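Local coordinates for protein putative (Helicobacter pylori, PDB 4O8S) that probably acts as a nucleotidyltransferase, as a member of the AbiEii toxin family of the nucleotidyltransferase superfamily, although its exact substrate is not established, at residues T23-K28 with L100-S105; G67-D72 with D93-Q98; E112-V117 with K125-I130; D149-H154 with A194-I199. All coordinates share one frame; numbering follows the deposited sequence.

Interaction 1: residues T23-K28 with L100-S105; sequences TPMVLK and LKLEIS
The mixed sheet of the nucleotidyltransferase-like part holds this contact, in which Met-25 meets Ile-104 and Lys-28 meets Ser-105. Strands 26-27 and 98-106 both pair with strand 46-50. The two segments therefore meet through side chains, their backbones running nearly at right angles (97°). Met-25 is modelled as selenomethionine. Its chain bends at chi2 (-89°) and again at chi3 (-85°), which brings the terminal methyl round to the isoleucine. CE lies 3.6 Å from Ile-104 CD1. SE of Met-25 lies 3.9 Å from both CG2 and CD1 of Ile-104, touching both branches. The two side chains cross at about a right angle. Leu-102 CD2 is a more distant neighbour, 4.5 Å from Met-25 CE. Before the strand, Thr-23 OG1 accepts from Met-25 N at 3.1 Å, forming an ST turn. Lys-28 is extended beyond CG, and its NZ comes within 3.9 Å of Ser-105 CB. The amine is held by a salt bridge to Asp-49, while Ser-105 OG bonds to Asp-108. The Met-25 side is thus buried and apolar, while the lysine charge is met mainly by strand 46-50, with Asp-108 a long, weak second partner.

Interaction 2: residues G67-D72 with D93-Q98; sequences GIILND and DNKEEQ
Asn-71 and Glu-97 make the polar part of this surface contact, and Ile-69 and Lys-95 meet in a van der Waals touch. Strand 68-75 supplies the first residue of each pair. The loop that leads from strand 82-91 into strand 98-106 supplies the second. In the polar pair, Asn-71 ND2 donates to Glu-97 OE1 at 2.9 Å, with an N-H...O angle of 151°. The oxygen receives it on its anti lone pair. It lies slightly out of the asparagine amide plane, and the amide and carboxylate planes are turned 50° apart. Glu-97 CG is anti to the backbone N (chi1 -174°) and the chain continues extended, which carries the carboxylate across to the strand. The same OE1 also rests 3.4 Å from Asn-71 CB. In the other pair, the methyl Ile-69 CD1 touches the aliphatic chain of the lysine at Lys-95 CE, 3.9 Å away, and the side chains cross at about a right angle. The lysine amine goes on to a weak hydrogen bond with Thr-91 O. Local backbone features shape both segments. Asn-71 and Asp-72 both face Arg-88 in a classic beta bulge. Asn-94 OD1 accepts from Glu-96 N at 2.7 Å in an Asx turn. Across the two segments, one neutral amide meets one carboxylate oxygen, with a single methyl-to-methylene touch beside it. Since these groups are largely exposed, water probably competes for the bond.

Interaction 3: residues E112-V117 with K125-I130; sequences ESEVNV and KIERII
The amide of Asn-116 and the carboxylate of Glu-114 are the flat groups that meet Lys-125. Lys-125 CG stands above the amide plane, displaced toward its O and N end, 3.7 Å from Asn-116 OD1 and almost as near ND2. At the amide's nitrogen end, ND2 donates to a water at 3.1 Å and also bonds to Tyr-37 OH. That water accepts from Ile-126 N at 3.0 Å, so it links the strand to the first turn of the helix. The carboxylate of Glu-114 has a different partner at each oxygen. OE1 forms a salt bridge with Lys-125 NZ at 3.4 Å; as a hydrogen bond it is weak. OE2 accepts from Ser-113 OG on its anti lone pair at 3.2 Å, although Ser-113 is poorly ordered. The shorter bond of the amine goes to backbone: Lys-125 NZ donates to Ser-113 O at 2.9 Å, in the carbonyl plane. Lys-125 has CG anti to its own carbonyl carbon (chi1 -63°) and is straight from there to NZ, which lays its methylenes along the Glu-114 backbone. Glu-127 OE1 lies 4.4 Å from Glu-114 OE1. These like charges would oppose each other, and the lysine amine probably offsets this in part. The contact sits where a two-stranded antiparallel hairpin, strands 115-118 and 121-124, runs into helix 126-139, with Lys-125 at the N-cap position.

Interaction 4: residues D149-H154 with A194-I199; sequences DLFDLH and ALLNQI
Phe-151 of helix 147-159 packs against Leu-196 and Ile-199 in the helical C-terminal part of the fold. These two residues belong to the loop that joins helix 179-192 to the long helix 202-231. The tighter, more enclosed part is at Leu-196, which is buried. Its CD2 methyl lies 3.8 Å from Phe-151 CD2 and 4.0 Å from Phe-151 CG. The same methyl also reaches Phe-151 CB at 4.1 Å, so it sits at the root of the ring. The two side chains pass alongside each other, pointing in opposite directions. Phe-151 CG lies anti to the backbone N (chi1 -175°), which extends the ring from the helix to the loop. Asn-40 and Arg-41 also touch this phenylalanine, and Arg-41 touches Leu-196 as well. The looser part is at Ile-199, an exposed residue near the outer end of the ring. It crosses the phenylalanine at about a right angle. Both methyls meet the one ring obliquely. Ile-199 N donates to Leu-196 O at 2.9 Å in a local turn. The contact between the segments is wholly apolar and small, burying 121 Å² in all. On the same helix, Asp-149 and Asp-152 instead form salt bridges with Lys-133 of helix 126-139. The solvent side of the contact ends at one methyl group: Ile-199 CD1 lies 4.0 Å from Phe-151 CE2.

From the N terminus, residues 23-28 open the loop that interaction 1 closes at 100-105. Interaction 2 is nested inside that loop. It joins strand 68-75 to the loop before strand 98-106, and both contacts reach the same mixed sheet. Segments 93-98 and 100-105 are parted by one residue, yet the contact centres are about 21 Å apart. Interaction 3 follows in series and closes a short loop around the hairpin. It touches interaction 1 where Val-26 CG2 meets Val-115 CG2 at 3.7 Å. Interaction 4 comes last and closes a mostly helical loop, tying helix 147-159 to the loop before helix 202-231. None of the loops cross. Interactions 1 and 4 lie on opposite sides of the chain's centre.

Interaction 1: residues T23-K28 with L100-S105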
# COMPACT_ATOMS: atom_id res chain seq x y z
N THR A 23 1.23 -17.00 -10.23
CA THR A 23 2.37 -17.30 -9.35
C THR A 23 1.92 -17.10 -7.90
O THR A 23 0.78 -16.70 -7.66
CB THR A 23 3.54 -16.36 -9.63
OG1 THR A 23 3.25 -15.08 -9.06
CG2 THR A 23 3.78 -16.23 -11.14
N PRO A 24 2.80 -17.39 -6.92
CA PRO A 24 2.33 -17.14 -5.55
C PRO A 24 2.58 -15.70 -5.08
O PRO A 24 2.37 -15.42 -3.90
CB PRO A 24 3.16 -18.11 -4.70
CG PRO A 24 3.87 -19.03 -5.70
CD PRO A 24 4.04 -18.21 -6.92
N MSE A 25 3.03 -14.82 -5.97
CA MSE A 25 3.28 -13.41 -5.64
C MSE A 25 2.01 -12.69 -5.17
O MSE A 25 0.97 -12.78 -5.82
CB MSE A 25 3.81 -12.68 -6.88
CG MSE A 25 5.14 -13.20 -7.36
SE MSE A 25 6.62 -12.24 -6.45
CE MSE A 25 6.77 -10.69 -7.59
N VAL A 26 2.10 -11.96 -4.06
CA VAL A 26 0.98 -11.20 -3.52
C VAL A 26 1.37 -9.73 -3.40
O VAL A 26 2.31 -9.39 -2.65
CB VAL A 26 0.60 -11.69 -2.11
CG1 VAL A 26 -0.67 -10.95 -1.59
CG2 VAL A 26 0.43 -13.22 -2.10
N LEU A 27 0.66 -8.86 -4.14
CA LEU A 27 0.88 -7.41 -4.06
C LEU A 27 0.39 -6.89 -2.72
O LEU A 27 -0.70 -7.25 -2.27
CB LEU A 27 0.12 -6.70 -5.18
CG LEU A 27 0.33 -5.20 -5.45
CD1 LEU A 27 1.72 -4.94 -6.07
CD2 LEU A 27 -0.79 -4.66 -6.37
N LYS A 28 1.20 -6.05 -2.08
CA LYS A 28 0.82 -5.48 -0.80
C LYS A 28 1.06 -3.98 -0.80
O LYS A 28 1.31 -3.38 -1.85
CB LYS A 28 1.61 -6.13 0.34
CG LYS A 28 3.12 -5.98 0.17
CD LYS A 28 3.89 -6.58 1.35
CE LYS A 28 5.40 -6.45 1.11
NZ LYS A 28 6.18 -7.02 2.25
N LEU A 100 10.60 1.94 -12.58
CA LEU A 100 9.65 1.26 -11.72
C LEU A 100 10.40 0.41 -10.70
O LEU A 100 11.14 -0.51 -11.08
CB LEU A 100 8.71 0.36 -12.53
CG LEU A 100 7.80 -0.56 -11.70
CD1 LEU A 100 6.94 0.26 -10.76
CD2 LEU A 100 6.91 -1.41 -12.60
N LYS A 101 10.24 0.73 -9.42
CA LYS A 101 10.86 -0.07 -8.37
C LYS A 101 9.97 -1.26 -8.02
O LYS A 101 8.76 -1.11 -7.78
CB LYS A 101 11.14 0.77 -7.11
CG LYS A 101 11.66 -0.09 -5.94
CD LYS A 101 12.40 0.73 -4.87
CE LYS A 101 11.48 1.65 -4.07
NZ LYS A 101 12.22 2.29 -2.94
N LEU A 102 10.56 -2.45 -8.00
CA LEU A 102 9.81 -3.67 -7.68
C LEU A 102 10.54 -4.40 -6.57
O LEU A 102 11.71 -4.77 -6.72
CB LEU A 102 9.69 -4.56 -8.92
CG LEU A 102 8.66 -5.68 -8.96
CD1 LEU A 102 8.43 -6.11 -10.39
CD2 LEU A 102 9.10 -6.89 -8.13
N GLU A 103 9.86 -4.59 -5.45
CA GLU A 103 10.45 -5.27 -4.31
C GLU A 103 9.66 -6.50 -3.89
O GLU A 103 8.42 -6.52 -3.94
CB GLU A 103 10.55 -4.32 -3.12
CG GLU A 103 11.60 -3.23 -3.28
CD GLU A 103 12.16 -2.81 -1.94
OE1 GLU A 103 12.22 -3.68 -1.02
OE2 GLU A 103 12.51 -1.61 -1.79
N ILE A 104 10.39 -7.52 -3.45
CA ILE A 104 9.75 -8.73 -2.96
C ILE A 104 10.34 -9.11 -1.61
O ILE A 104 11.57 -9.03 -1.41
CB ILE A 104 9.97 -9.91 -3.93
CG1 ILE A 104 9.83 -9.45 -5.38
CG2 ILE A 104 9.02 -11.07 -3.61
CD1 ILE A 104 10.14 -10.54 -6.40
N SER A 105 9.47 -9.52 -0.69
CA SER A 105 9.90 -10.13 0.56
C SER A 105 9.50 -11.61 0.56
O SER A 105 8.35 -11.93 0.28
CB SER A 105 9.28 -9.40 1.76
OG SER A 105 9.44 -10.19 2.94

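Interaction 2: residues G67-D72 with D93-Q98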
# COMPACT_ATOMS: atom_id res chain seq x y z
N GLY A 67 3.37 -0.05 -26.28
CA GLY A 67 3.49 1.35 -25.92
C GLY A 67 4.58 1.61 -24.89
O GLY A 67 4.92 2.77 -24.64
N ILE A 68 5.11 0.54 -24.30
CA ILE A 68 6.20 0.66 -23.33
C ILE A 68 7.44 -0.04 -23.87
O ILE A 68 7.34 -1.15 -24.42
CB ILE A 68 5.84 -0.01 -21.97
CG1 ILE A 68 4.53 0.57 -21.40
CG2 ILE A 68 6.99 0.16 -20.97
CD1 ILE A 68 4.64 2.03 -20.95
N ILE A 69 8.60 0.59 -23.74
CA ILE A 69 9.86 -0.05 -24.11
C ILE A 69 10.66 -0.41 -22.88
O ILE A 69 10.97 0.46 -22.06
CB ILE A 69 10.76 0.86 -24.98
CG1 ILE A 69 10.09 1.16 -26.33
CG2 ILE A 69 12.12 0.19 -25.21
CD1 ILE A 69 9.23 2.41 -26.32
N LEU A 70 10.98 -1.69 -22.73
CA LEU A 70 11.85 -2.14 -21.65
C LEU A 70 13.31 -1.92 -22.00
O LEU A 70 13.87 -2.60 -22.87
CB LEU A 70 11.61 -3.61 -21.34
CG LEU A 70 12.44 -4.20 -20.19
CD1 LEU A 70 12.33 -3.35 -18.92
CD2 LEU A 70 12.01 -5.64 -19.93
N ASN A 71 13.93 -0.95 -21.33
CA ASN A 71 15.36 -0.70 -21.51
C ASN A 71 16.25 -1.70 -20.77
O ASN A 71 17.14 -2.32 -21.38
CB ASN A 71 15.69 0.74 -21.09
CG ASN A 71 15.13 1.76 -22.06
OD1 ASN A 71 14.74 1.42 -23.18
ND2 ASN A 71 15.08 3.03 -21.64
N ASP A 72 16.01 -1.87 -19.47
CA ASP A 72 16.86 -2.71 -18.63
C ASP A 72 16.15 -3.07 -17.31
O ASP A 72 15.30 -2.33 -16.82
CB ASP A 72 18.16 -1.95 -18.33
CG ASP A 72 19.17 -2.80 -17.56
OD1 ASP A 72 19.39 -3.98 -17.95
OD2 ASP A 72 19.74 -2.29 -16.56
N ASP A 93 5.26 7.60 -26.16
CA ASP A 93 4.93 9.00 -25.93
C ASP A 93 6.16 9.81 -25.53
O ASP A 93 6.17 11.04 -25.61
CB ASP A 93 3.86 9.10 -24.84
CG ASP A 93 2.70 8.12 -25.05
OD1 ASP A 93 2.61 7.52 -26.15
OD2 ASP A 93 1.87 7.97 -24.13
N ASN A 94 7.21 9.10 -25.11
CA ASN A 94 8.39 9.72 -24.51
C ASN A 94 9.53 8.72 -24.38
O ASN A 94 9.33 7.61 -23.87
CB ASN A 94 8.03 10.28 -23.13
CG ASN A 94 9.10 11.19 -22.57
OD1 ASN A 94 10.27 11.06 -22.90
ND2 ASN A 94 8.69 12.11 -21.70
N LYS A 95 10.72 9.10 -24.83
CA LYS A 95 11.88 8.21 -24.76
C LYS A 95 12.77 8.47 -23.54
O LYS A 95 13.81 7.84 -23.37
CB LYS A 95 12.70 8.26 -26.06
CG LYS A 95 12.03 7.58 -27.26
CD LYS A 95 11.47 6.20 -26.88
CE LYS A 95 10.90 5.46 -28.09
NZ LYS A 95 9.82 6.22 -28.80
N GLU A 96 12.34 9.40 -22.69
CA GLU A 96 13.04 9.67 -21.44
C GLU A 96 12.83 8.52 -20.46
O GLU A 96 11.70 8.08 -20.23
CB GLU A 96 12.56 10.98 -20.82
CG GLU A 96 12.86 11.12 -19.34
CD GLU A 96 12.46 12.49 -18.80
OE1 GLU A 96 13.08 13.49 -19.23
OE2 GLU A 96 11.54 12.56 -17.95
N GLU A 97 13.93 8.03 -19.88
CA GLU A 97 13.90 6.81 -19.08
C GLU A 97 13.22 6.99 -17.73
O GLU A 97 13.54 7.90 -16.97
CB GLU A 97 15.31 6.22 -18.90
CG GLU A 97 15.34 4.86 -18.20
CD GLU A 97 16.68 4.14 -18.35
OE1 GLU A 97 16.85 3.38 -19.34
OE2 GLU A 97 17.56 4.31 -17.47
N GLN A 98 12.28 6.11 -17.44
CA GLN A 98 11.58 6.13 -16.16
C GLN A 98 11.98 4.89 -15.39
O GLN A 98 12.50 3.92 -15.97
CB GLN A 98 10.06 6.09 -16.38
CG GLN A 98 9.52 7.21 -17.28
CD GLN A 98 9.97 8.59 -16.83
OE1 GLN A 98 10.59 9.32 -17.60
NE2 GLN A 98 9.67 8.94 -15.59

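Interaction 3: residues E112-V117 with K125-I130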
# COMPACT_ATOMS: atom_id res chain seq x y z
N GLU A 112 -2.19 -18.95 1.62
CA GLU A 112 -2.98 -18.81 0.40
C GLU A 112 -4.42 -18.36 0.69
O GLU A 112 -5.08 -17.76 -0.16
CB GLU A 112 -2.97 -20.11 -0.41
CG GLU A 112 -3.25 -19.91 -1.89
CD GLU A 112 -2.30 -18.92 -2.55
OE1 GLU A 112 -1.13 -18.80 -2.12
OE2 GLU A 112 -2.73 -18.24 -3.51
N SER A 113 -4.89 -18.61 1.91
CA SER A 113 -6.22 -18.18 2.32
C SER A 113 -6.25 -16.73 2.83
O SER A 113 -7.31 -16.23 3.21
CB SER A 113 -6.79 -19.13 3.38
OG SER A 113 -5.99 -19.14 4.55
N GLU A 114 -5.09 -16.07 2.84
CA GLU A 114 -5.02 -14.64 3.17
C GLU A 114 -4.84 -13.79 1.92
O GLU A 114 -4.49 -12.61 2.00
CB GLU A 114 -3.89 -14.33 4.15
CG GLU A 114 -4.03 -14.98 5.51
CD GLU A 114 -5.48 -15.13 5.95
OE1 GLU A 114 -6.11 -14.12 6.35
OE2 GLU A 114 -6.00 -16.28 5.90
N VAL A 115 -5.05 -14.39 0.76
CA VAL A 115 -4.91 -13.69 -0.51
C VAL A 115 -6.28 -13.39 -1.12
O VAL A 115 -7.12 -14.29 -1.21
CB VAL A 115 -4.09 -14.54 -1.51
CG1 VAL A 115 -3.96 -13.83 -2.87
CG2 VAL A 115 -2.71 -14.85 -0.93
N ASN A 116 -6.50 -12.13 -1.53
CA ASN A 116 -7.65 -11.76 -2.36
C ASN A 116 -7.25 -11.76 -3.82
O ASN A 116 -6.06 -11.59 -4.14
CB ASN A 116 -8.15 -10.35 -2.04
CG ASN A 116 -8.88 -10.26 -0.72
OD1 ASN A 116 -9.34 -11.28 -0.18
ND2 ASN A 116 -9.01 -9.04 -0.19
N VAL A 117 -8.23 -11.92 -4.70
CA VAL A 117 -8.04 -11.56 -6.11
C VAL A 117 -8.99 -10.43 -6.46
O VAL A 117 -10.18 -10.47 -6.12
CB VAL A 117 -8.30 -12.74 -7.06
CG1 VAL A 117 -8.02 -12.32 -8.53
CG2 VAL A 117 -7.45 -13.93 -6.65
N LYS A 125 -4.98 -8.85 1.82
CA LYS A 125 -6.24 -8.38 2.42
C LYS A 125 -6.05 -7.06 3.14
O LYS A 125 -4.95 -6.74 3.61
CB LYS A 125 -6.81 -9.42 3.39
CG LYS A 125 -7.19 -10.74 2.74
CD LYS A 125 -7.65 -11.74 3.80
CE LYS A 125 -8.29 -12.97 3.15
NZ LYS A 125 -8.77 -13.96 4.17
N ILE A 126 -7.14 -6.30 3.25
CA ILE A 126 -7.11 -4.97 3.83
C ILE A 126 -6.53 -4.98 5.24
O ILE A 126 -5.75 -4.09 5.61
CB ILE A 126 -8.53 -4.35 3.89
CG1 ILE A 126 -9.02 -3.99 2.49
CG2 ILE A 126 -8.54 -3.09 4.76
CD1 ILE A 126 -8.34 -2.77 1.95
N GLU A 127 -6.92 -5.97 6.03
CA GLU A 127 -6.47 -5.97 7.42
C GLU A 127 -4.95 -6.15 7.52
O GLU A 127 -4.32 -5.61 8.43
CB GLU A 127 -7.24 -6.99 8.30
CG GLU A 127 -7.24 -8.43 7.81
CD GLU A 127 -7.58 -9.43 8.93
OE1 GLU A 127 -7.27 -10.64 8.77
OE2 GLU A 127 -8.16 -9.00 9.97
N ARG A 128 -4.35 -6.86 6.58
CA ARG A 128 -2.89 -7.00 6.56
C ARG A 128 -2.25 -5.66 6.16
O ARG A 128 -1.24 -5.24 6.72
CB ARG A 128 -2.49 -8.11 5.59
CG ARG A 128 -1.02 -8.56 5.62
CD ARG A 128 -0.84 -9.77 4.69
NE ARG A 128 0.54 -10.22 4.49
CZ ARG A 128 1.05 -11.35 4.99
NH1 ARG A 128 0.30 -12.15 5.75
NH2 ARG A 128 2.31 -11.68 4.74
N ILE A 129 -2.86 -4.98 5.19
CA ILE A 129 -2.35 -3.67 4.82
C ILE A 129 -2.40 -2.69 6.00
O ILE A 129 -1.44 -1.95 6.23
CB ILE A 129 -3.07 -3.11 3.58
CG1 ILE A 129 -2.88 -4.10 2.41
CG2 ILE A 129 -2.53 -1.72 3.24
CD1 ILE A 129 -3.83 -3.89 1.23
N ILE A 130 -3.51 -2.68 6.73
CA ILE A 130 -3.66 -1.82 7.90
C ILE A 130 -2.56 -2.13 8.92
O ILE A 130 -1.89 -1.22 9.43
CB ILE A 130 -5.03 -2.03 8.60
CG1 ILE A 130 -6.19 -1.67 7.66
CG2 ILE A 130 -5.13 -1.17 9.85
CD1 ILE A 130 -7.55 -1.93 8.26
O HOH W 1 -9.73 -7.60 2.46

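Interaction 4: residues D149-H154 with A194-I199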
# COMPACT_ATOMS: atom_id res chain seq x y z
N ASP A 149 1.63 7.51 5.02
CA ASP A 149 1.09 6.60 6.01
C ASP A 149 -0.18 7.19 6.63
O ASP A 149 -1.17 6.48 6.88
CB ASP A 149 2.12 6.32 7.10
CG ASP A 149 3.33 5.55 6.58
OD1 ASP A 149 3.19 4.90 5.51
OD2 ASP A 149 4.41 5.60 7.22
N LEU A 150 -0.16 8.50 6.86
CA LEU A 150 -1.32 9.18 7.42
C LEU A 150 -2.47 9.22 6.41
O LEU A 150 -3.61 8.90 6.75
CB LEU A 150 -0.95 10.60 7.84
CG LEU A 150 -2.10 11.41 8.44
CD1 LEU A 150 -2.73 10.68 9.62
CD2 LEU A 150 -1.62 12.78 8.86
N PHE A 151 -2.16 9.62 5.18
CA PHE A 151 -3.16 9.66 4.12
C PHE A 151 -3.84 8.31 3.99
O PHE A 151 -5.08 8.20 3.93
CB PHE A 151 -2.48 9.98 2.80
CG PHE A 151 -3.44 10.17 1.64
CD1 PHE A 151 -3.96 9.07 0.96
CD2 PHE A 151 -3.82 11.45 1.24
CE1 PHE A 151 -4.85 9.24 -0.11
CE2 PHE A 151 -4.72 11.64 0.18
CZ PHE A 151 -5.24 10.53 -0.50
N ASP A 152 -3.02 7.27 3.90
CA ASP A 152 -3.55 5.93 3.66
C ASP A 152 -4.36 5.40 4.83
O ASP A 152 -5.43 4.81 4.61
CB ASP A 152 -2.42 4.96 3.31
CG ASP A 152 -1.64 5.40 2.09
OD1 ASP A 152 -2.18 6.21 1.31
OD2 ASP A 152 -0.49 4.94 1.91
N LEU A 153 -3.87 5.62 6.05
CA LEU A 153 -4.61 5.16 7.23
C LEU A 153 -5.94 5.88 7.38
O LEU A 153 -6.94 5.29 7.79
CB LEU A 153 -3.77 5.31 8.51
CG LEU A 153 -2.75 4.18 8.73
CD1 LEU A 153 -1.92 4.45 9.98
CD2 LEU A 153 -3.48 2.84 8.85
N HIS A 154 -5.95 7.17 7.02
CA HIS A 154 -7.18 7.96 7.01
C HIS A 154 -8.14 7.40 5.96
O HIS A 154 -9.32 7.21 6.24
CB HIS A 154 -6.84 9.42 6.73
CG HIS A 154 -8.03 10.29 6.48
ND1 HIS A 154 -8.59 10.43 5.23
CD2 HIS A 154 -8.76 11.07 7.31
CE1 HIS A 154 -9.63 11.26 5.30
NE2 HIS A 154 -9.75 11.66 6.56
N ALA A 194 5.13 15.23 -3.82
CA ALA A 194 4.34 15.58 -5.00
C ALA A 194 3.11 14.69 -5.21
O ALA A 194 2.22 15.02 -6.00
CB ALA A 194 5.20 15.57 -6.26
N LEU A 195 3.06 13.55 -4.52
CA LEU A 195 1.89 12.68 -4.58
C LEU A 195 0.78 13.16 -3.62
O LEU A 195 -0.36 12.70 -3.69
CB LEU A 195 2.27 11.22 -4.32
CG LEU A 195 3.28 10.59 -5.31
CD1 LEU A 195 3.35 9.07 -5.18
CD2 LEU A 195 2.95 10.97 -6.75
N LEU A 196 1.13 14.10 -2.74
CA LEU A 196 0.23 14.56 -1.69
C LEU A 196 -0.02 16.07 -1.68
O LEU A 196 -1.12 16.52 -1.33
CB LEU A 196 0.78 14.18 -0.31
CG LEU A 196 1.07 12.71 -0.01
CD1 LEU A 196 1.77 12.58 1.33
CD2 LEU A 196 -0.22 11.88 -0.04
N ASN A 197 1.00 16.84 -2.03
CA ASN A 197 0.98 18.28 -1.77
C ASN A 197 -0.15 19.06 -2.44
O ASN A 197 -0.51 20.14 -1.97
CB ASN A 197 2.36 18.94 -2.03
CG ASN A 197 2.89 18.70 -3.44
OD1 ASN A 197 2.13 18.48 -4.38
ND2 ASN A 197 4.22 18.75 -3.59
N GLN A 198 -0.71 18.52 -3.51
CA GLN A 198 -1.82 19.20 -4.19
C GLN A 198 -3.20 18.66 -3.78
O GLN A 198 -4.22 19.23 -4.17
CB GLN A 198 -1.67 19.10 -5.71
CG GLN A 198 -0.42 19.79 -6.26
CD GLN A 198 -0.30 21.23 -5.79
OE1 GLN A 198 0.53 21.56 -4.94
NE2 GLN A 198 -1.15 22.11 -6.34
N ILE A 199 -3.25 17.58 -3.00
CA ILE A 199 -4.54 16.97 -2.69
C ILE A 199 -4.87 16.81 -1.19
O ILE A 199 -6.01 16.56 -0.82
CB ILE A 199 -4.69 15.59 -3.37
CG1 ILE A 199 -3.58 14.64 -2.91
CG2 ILE A 199 -4.69 15.74 -4.88
CD1 ILE A 199 -3.79 13.19 -3.35